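Local atomic coordinates of capsule biosynthesis protein CapD proenzyme (Bacillus anthracis, PDB entry 3G9K), a protein that cleaves the poly-gamma-D-glutamate capsule and joins it through an amide bond to meso-diaminopimelic acid of the peptidoglycan. Residues 28-33 and 49-54; 21-26 and 36-41. One frame throughout, in Å; residues are numbered along the deposited sequence.

How the interactions relate
The four segments alternate along the chain: 21-26, 28-33, 36-41, 49-54. Helix 28-39 serves both contacts, its first half facing helix 44-58 in interaction 1 and its last turns meeting the start of strand 22-25 in interaction 2. The centres lie about 9 Å apart, and the contacts touch: V50 CG2 packs on V37 CG2 at 3.6 Å, and A30 CB on A25 CB at 4.0 Å. Strand and two helices pack as one layered unit with a buried interior near the beginning of the chain. This chain is the N-terminal piece of the two-chain enzyme, and the strand extends a sheet of the other chain, so this unit forms part of the interface between the two.

Interaction 1: residues 28-33 and 49-54; sequences PLAVEE and IVVSYV
A30 lies against V51 and V54, one turn apart on the facing helix, its CB 4.1 Å from V51 CG1 and 4.2 Å from V54 CG1. The axes of the two segments approach to 8.8 Å, a spacing consistent with the small A30 side chain, and run nearly antiparallel, at 156°, as the two arms of a helical hairpin. This side is close: V51 CG2 comes within 3.5 Å of A30 O, while V54 CG1 lies 3.8 Å from A30 CA and so rests against the backbone as well. In V54 the first torsion (chi1 163°) sets CG1 opposite the backbone N, which sends this branch to A30 and leaves CG2 for E33. There the E33 chain crosses V54 at about a right angle, with E33 CG 4.0 Å from V54 CG2, and E33 CB meets V50 CG1 at the same distance. A bend at chi2 (-64°) turns the carboxylate out of this apolar layer, and its OE2 makes a weak hydrogen bond to Y130 OH. L29 marks the looser, partly exposed side: its backbone C is 4.1 Å from V54 CG1, whereas its side chain reaches past the facing segment to V58. No hydrogen bond joins the two segments. Helix 120-133 covers one flank through P126 on E33 and L123 on V50; helix 104-115 packs behind helix 44-58, and F4 of the other chain lies on V51.

Interaction 2: residues 21-26 and 36-41; sequences YGVSAS and KVLKNG
The carbonyl O of L38 is held twice: G41 N bonds to it at 2.9 Å within the chain, and R9 NH1 of the other chain adds a second hydrogen bond. The same residue carries the contact with Y21. L38 CB stands over one face of the Y21 ring, 3.9 Å from its centroid and 30° off the normal, a CH-pi contact. With chi1 at 55°, the Y21 ring is tucked between its own backbone N and carbonyl carbon, and its far end reaches the helix terminus, where Y21 OH lies 3.3 Å from K39 CA. K39 passes the hydroxyl with its CB and CG, and its amine points off from the strand. Here helix 28-39 closes in a Schellman motif, G41 being its C-prime residue with positive phi; strand 22-25 and helix 28-39 make a beta-alpha unit, the helix's last turn lying beside the start of the strand. Beyond the ring, L38 CD1 reaches the strand, 3.6 Å from V23 CG2 and 3.8 Å from G22 O. M35 of the same helix also packs on Y21 and V23, and A47 of helix 44-58 on L38. Residues 22-25 pair antiparallel with a strand of the other chain.

Interaction 1: residues 28-33 and 49-54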
loop_
_atom_site.group_PDB
_atom_site.type_symbol
_atom_site.label_atom_id
_atom_site.label_comp_id
_atom_site.label_asym_id
_atom_site.label_seq_id
_atom_site.Cartn_x
_atom_site.Cartn_y
_atom_site.Cartn_z
ATOM N N PRO A 28 7.504 9.596 -8.771
ATOM C CA PRO A 28 7.948 9.535 -10.179
ATOM C C PRO A 28 9.268 8.796 -10.438
ATOM O O PRO A 28 9.455 8.310 -11.533
ATOM C CB PRO A 28 8.073 11.021 -10.576
ATOM C CG PRO A 28 8.228 11.731 -9.319
ATOM C CD PRO A 28 7.315 10.986 -8.351
ATOM N N LEU A 29 10.176 8.714 -9.463
ATOM C CA LEU A 29 11.421 7.967 -9.658
ATOM C C LEU A 29 11.182 6.450 -9.606
ATOM O O LEU A 29 11.865 5.695 -10.268
ATOM C CB LEU A 29 12.508 8.396 -8.654
ATOM C CG LEU A 29 13.052 9.826 -8.794
ATOM C CD1 LEU A 29 14.204 10.132 -7.767
ATOM C CD2 LEU A 29 13.519 10.055 -10.240
ATOM N N ALA A 30 10.214 6.026 -8.791
ATOM C CA ALA A 30 9.778 4.633 -8.738
ATOM C C ALA A 30 9.124 4.258 -10.044
ATOM O O ALA A 30 9.391 3.165 -10.570
ATOM C CB ALA A 30 8.814 4.384 -7.554
ATOM N N VAL A 31 8.264 5.144 -10.555
ATOM C CA VAL A 31 7.663 4.919 -11.880
ATOM C C VAL A 31 8.784 4.762 -12.910
ATOM O O VAL A 31 8.831 3.802 -13.638
ATOM C CB VAL A 31 6.689 6.027 -12.316
ATOM C CG1 VAL A 31 6.103 5.749 -13.767
ATOM C CG2 VAL A 31 5.546 6.226 -11.282
ATOM N N GLU A 32 9.705 5.712 -12.943
ATOM C CA GLU A 32 10.812 5.663 -13.895
ATOM C C GLU A 32 11.679 4.400 -13.855
ATOM O O GLU A 32 11.979 3.798 -14.899
ATOM C CB GLU A 32 11.664 6.897 -13.694
ATOM C CG GLU A 32 12.797 6.991 -14.680
ATOM C CD GLU A 32 13.687 8.166 -14.421
ATOM O OE1 GLU A 32 13.240 9.147 -13.805
ATOM O OE2 GLU A 32 14.857 8.104 -14.862
ATOM N N GLU A 33 12.136 4.022 -12.667
ATOM C CA GLU A 33 12.944 2.830 -12.526
ATOM C C GLU A 33 12.217 1.542 -12.847
ATOM O O GLU A 33 12.808 0.591 -13.361
ATOM C CB GLU A 33 13.558 2.764 -11.130
ATOM C CG GLU A 33 14.448 3.941 -10.800
ATOM C CD GLU A 33 15.690 4.023 -11.710
ATOM O OE1 GLU A 33 16.117 2.993 -12.279
ATOM O OE2 GLU A 33 16.257 5.141 -11.813
ATOM N N ILE A 49 10.369 -5.500 -7.391
ATOM C CA ILE A 49 11.456 -5.525 -6.422
ATOM C C ILE A 49 12.242 -4.243 -6.537
ATOM O O ILE A 49 12.599 -3.597 -5.520
ATOM C CB ILE A 49 12.402 -6.740 -6.640
ATOM C CG1 ILE A 49 11.668 -8.024 -6.273
ATOM C CG2 ILE A 49 13.703 -6.535 -5.869
ATOM C CD1 ILE A 49 12.316 -9.364 -6.754
ATOM N N VAL A 50 12.526 -3.863 -7.768
ATOM C CA VAL A 50 13.224 -2.590 -8.030
ATOM C C VAL A 50 12.420 -1.395 -7.469
ATOM O O VAL A 50 12.947 -0.551 -6.755
ATOM C CB VAL A 50 13.437 -2.405 -9.525
ATOM C CG1 VAL A 50 13.877 -1.025 -9.804
ATOM C CG2 VAL A 50 14.468 -3.446 -10.047
ATOM N N VAL A 51 11.152 -1.326 -7.830
ATOM C CA VAL A 51 10.230 -0.304 -7.352
ATOM C C VAL A 51 10.151 -0.299 -5.829
ATOM O O VAL A 51 10.147 0.764 -5.224
ATOM C CB VAL A 51 8.808 -0.446 -7.971
ATOM C CG1 VAL A 51 7.794 0.451 -7.246
ATOM C CG2 VAL A 51 8.809 -0.107 -9.497
ATOM N N SER A 52 10.031 -1.470 -5.213
ATOM C CA SER A 52 9.886 -1.505 -3.725
ATOM C C SER A 52 11.106 -0.924 -3.035
ATOM O O SER A 52 11.000 -0.063 -2.158
ATOM C CB SER A 52 9.634 -2.894 -3.205
ATOM O OG SER A 52 8.393 -3.338 -3.655
ATOM N N TYR A 53 12.277 -1.347 -3.472
ATOM C CA TYR A 53 13.513 -0.770 -2.934
ATOM C C TYR A 53 13.740 0.760 -3.214
ATOM O O TYR A 53 14.238 1.497 -2.366
ATOM C CB TYR A 53 14.701 -1.628 -3.393
ATOM C CG TYR A 53 15.084 -2.762 -2.468
ATOM C CD1 TYR A 53 14.798 -4.076 -2.780
ATOM C CD2 TYR A 53 15.799 -2.509 -1.308
ATOM C CE1 TYR A 53 15.221 -5.146 -1.919
ATOM C CE2 TYR A 53 16.187 -3.515 -0.482
ATOM C CZ TYR A 53 15.895 -4.841 -0.783
ATOM O OH TYR A 53 16.304 -5.793 0.094
ATOM N N VAL A 54 13.403 1.240 -4.406
ATOM C CA VAL A 54 13.496 2.664 -4.743
ATOM C C VAL A 54 12.597 3.541 -3.835
ATOM O O VAL A 54 13.042 4.554 -3.299
ATOM C CB VAL A 54 13.169 2.887 -6.259
ATOM C CG1 VAL A 54 12.851 4.346 -6.541
ATOM C CG2 VAL A 54 14.328 2.331 -7.118
#

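Interaction 2: residues 21-26 and 36-41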
loop_
_atom_site.group_PDB
_atom_site.type_symbol
_atom_site.label_atom_id
_atom_site.label_comp_id
_atom_site.label_asym_id
_atom_site.label_seq_id
_atom_site.Cartn_x
_atom_site.Cartn_y
_atom_site.Cartn_z
ATOM N N TYR A 21 3.296 -2.777 -21.269
ATOM C CA TYR A 21 3.627 -2.743 -19.840
ATOM C C TYR A 21 3.414 -1.347 -19.235
ATOM O O TYR A 21 3.330 -0.356 -19.938
ATOM C CB TYR A 21 5.072 -3.175 -19.623
ATOM C CG TYR A 21 6.102 -2.395 -20.418
ATOM C CD1 TYR A 21 6.560 -2.874 -21.658
ATOM C CD2 TYR A 21 6.625 -1.198 -19.943
ATOM C CE1 TYR A 21 7.512 -2.161 -22.399
ATOM C CE2 TYR A 21 7.559 -0.479 -20.678
ATOM C CZ TYR A 21 8.005 -0.981 -21.901
ATOM O OH TYR A 21 8.934 -0.275 -22.640
ATOM N N GLY A 22 3.363 -1.302 -17.897
ATOM C CA GLY A 22 2.937 -0.134 -17.186
ATOM C C GLY A 22 3.337 -0.222 -15.713
ATOM O O GLY A 22 3.486 -1.315 -15.178
ATOM N N VAL A 23 3.519 0.944 -15.116
ATOM C CA VAL A 23 3.772 1.121 -13.682
ATOM C C VAL A 23 2.928 2.274 -13.141
ATOM O O VAL A 23 2.859 3.355 -13.753
ATOM C CB VAL A 23 5.271 1.466 -13.410
ATOM C CG1 VAL A 23 5.563 1.583 -11.888
ATOM C CG2 VAL A 23 6.192 0.442 -14.089
ATOM N N SER A 24 2.343 2.088 -11.954
ATOM C CA SER A 24 1.626 3.173 -11.267
ATOM C C SER A 24 2.147 3.193 -9.840
ATOM O O SER A 24 2.057 2.177 -9.165
ATOM C CB SER A 24 0.113 2.950 -11.308
ATOM O OG SER A 24 -0.587 3.950 -10.579
ATOM N N ALA A 25 2.734 4.306 -9.431
ATOM C CA ALA A 25 3.371 4.450 -8.083
ATOM C C ALA A 25 3.336 5.903 -7.549
ATOM O O ALA A 25 3.164 6.864 -8.322
ATOM C CB ALA A 25 4.830 3.931 -8.091
ATOM N N SER A 26 3.535 6.057 -6.237
ATOM C CA SER A 26 3.380 7.365 -5.578
ATOM C C SER A 26 4.683 8.212 -5.614
ATOM O O SER A 26 4.805 9.249 -4.955
ATOM C CB SER A 26 2.905 7.212 -4.154
ATOM O OG SER A 26 3.730 6.343 -3.442
ATOM N N LYS A 36 11.985 1.409 -16.659
ATOM C CA LYS A 36 13.323 1.000 -17.144
ATOM C C LYS A 36 13.541 -0.533 -17.141
ATOM O O LYS A 36 13.991 -1.102 -18.145
ATOM C CB LYS A 36 14.414 1.794 -16.394
ATOM C CG LYS A 36 15.887 1.694 -16.892
ATOM C CD LYS A 36 16.700 2.779 -16.169
ATOM C CE LYS A 36 18.182 2.745 -16.389
ATOM N NZ LYS A 36 18.764 4.117 -16.049
ATOM N N VAL A 37 13.198 -1.213 -16.049
ATOM C CA VAL A 37 13.268 -2.667 -15.981
ATOM C C VAL A 37 12.409 -3.321 -17.057
ATOM O O VAL A 37 12.806 -4.313 -17.707
ATOM C CB VAL A 37 12.837 -3.177 -14.566
ATOM C CG1 VAL A 37 12.642 -4.679 -14.523
ATOM C CG2 VAL A 37 13.865 -2.740 -13.523
ATOM N N LEU A 38 11.210 -2.796 -17.231
ATOM C CA LEU A 38 10.246 -3.407 -18.124
ATOM C C LEU A 38 10.659 -3.140 -19.572
ATOM O O LEU A 38 10.573 -4.020 -20.382
ATOM C CB LEU A 38 8.829 -2.872 -17.851
ATOM C CG LEU A 38 8.161 -3.363 -16.549
ATOM C CD1 LEU A 38 6.955 -2.480 -16.129
ATOM C CD2 LEU A 38 7.730 -4.810 -16.658
ATOM N N LYS A 39 11.086 -1.926 -19.871
ATOM C CA LYS A 39 11.566 -1.560 -21.206
ATOM C C LYS A 39 12.675 -2.517 -21.675
ATOM O O LYS A 39 12.717 -2.908 -22.841
ATOM C CB LYS A 39 12.090 -0.121 -21.205
ATOM C CG LYS A 39 12.527 0.418 -22.590
ATOM C CD LYS A 39 12.789 1.930 -22.577
ATOM C CE LYS A 39 13.168 2.472 -23.982
ATOM N NZ LYS A 39 11.992 2.888 -24.808
ATOM N N ASN A 40 13.546 -2.901 -20.749
ATOM C CA ASN A 40 14.663 -3.775 -21.047
ATOM C C ASN A 40 14.311 -5.245 -20.967
ATOM O O ASN A 40 15.182 -6.121 -20.971
ATOM C CB ASN A 40 15.817 -3.432 -20.119
ATOM C CG ASN A 40 16.376 -2.061 -20.398
ATOM O OD1 ASN A 40 16.666 -1.293 -19.482
ATOM N ND2 ASN A 40 16.509 -1.732 -21.675
ATOM N N GLY A 41 13.027 -5.533 -20.916
ATOM C CA GLY A 41 12.583 -6.897 -21.034
ATOM C C GLY A 41 12.254 -7.609 -19.740
ATOM O O GLY A 41 11.853 -8.767 -19.775
#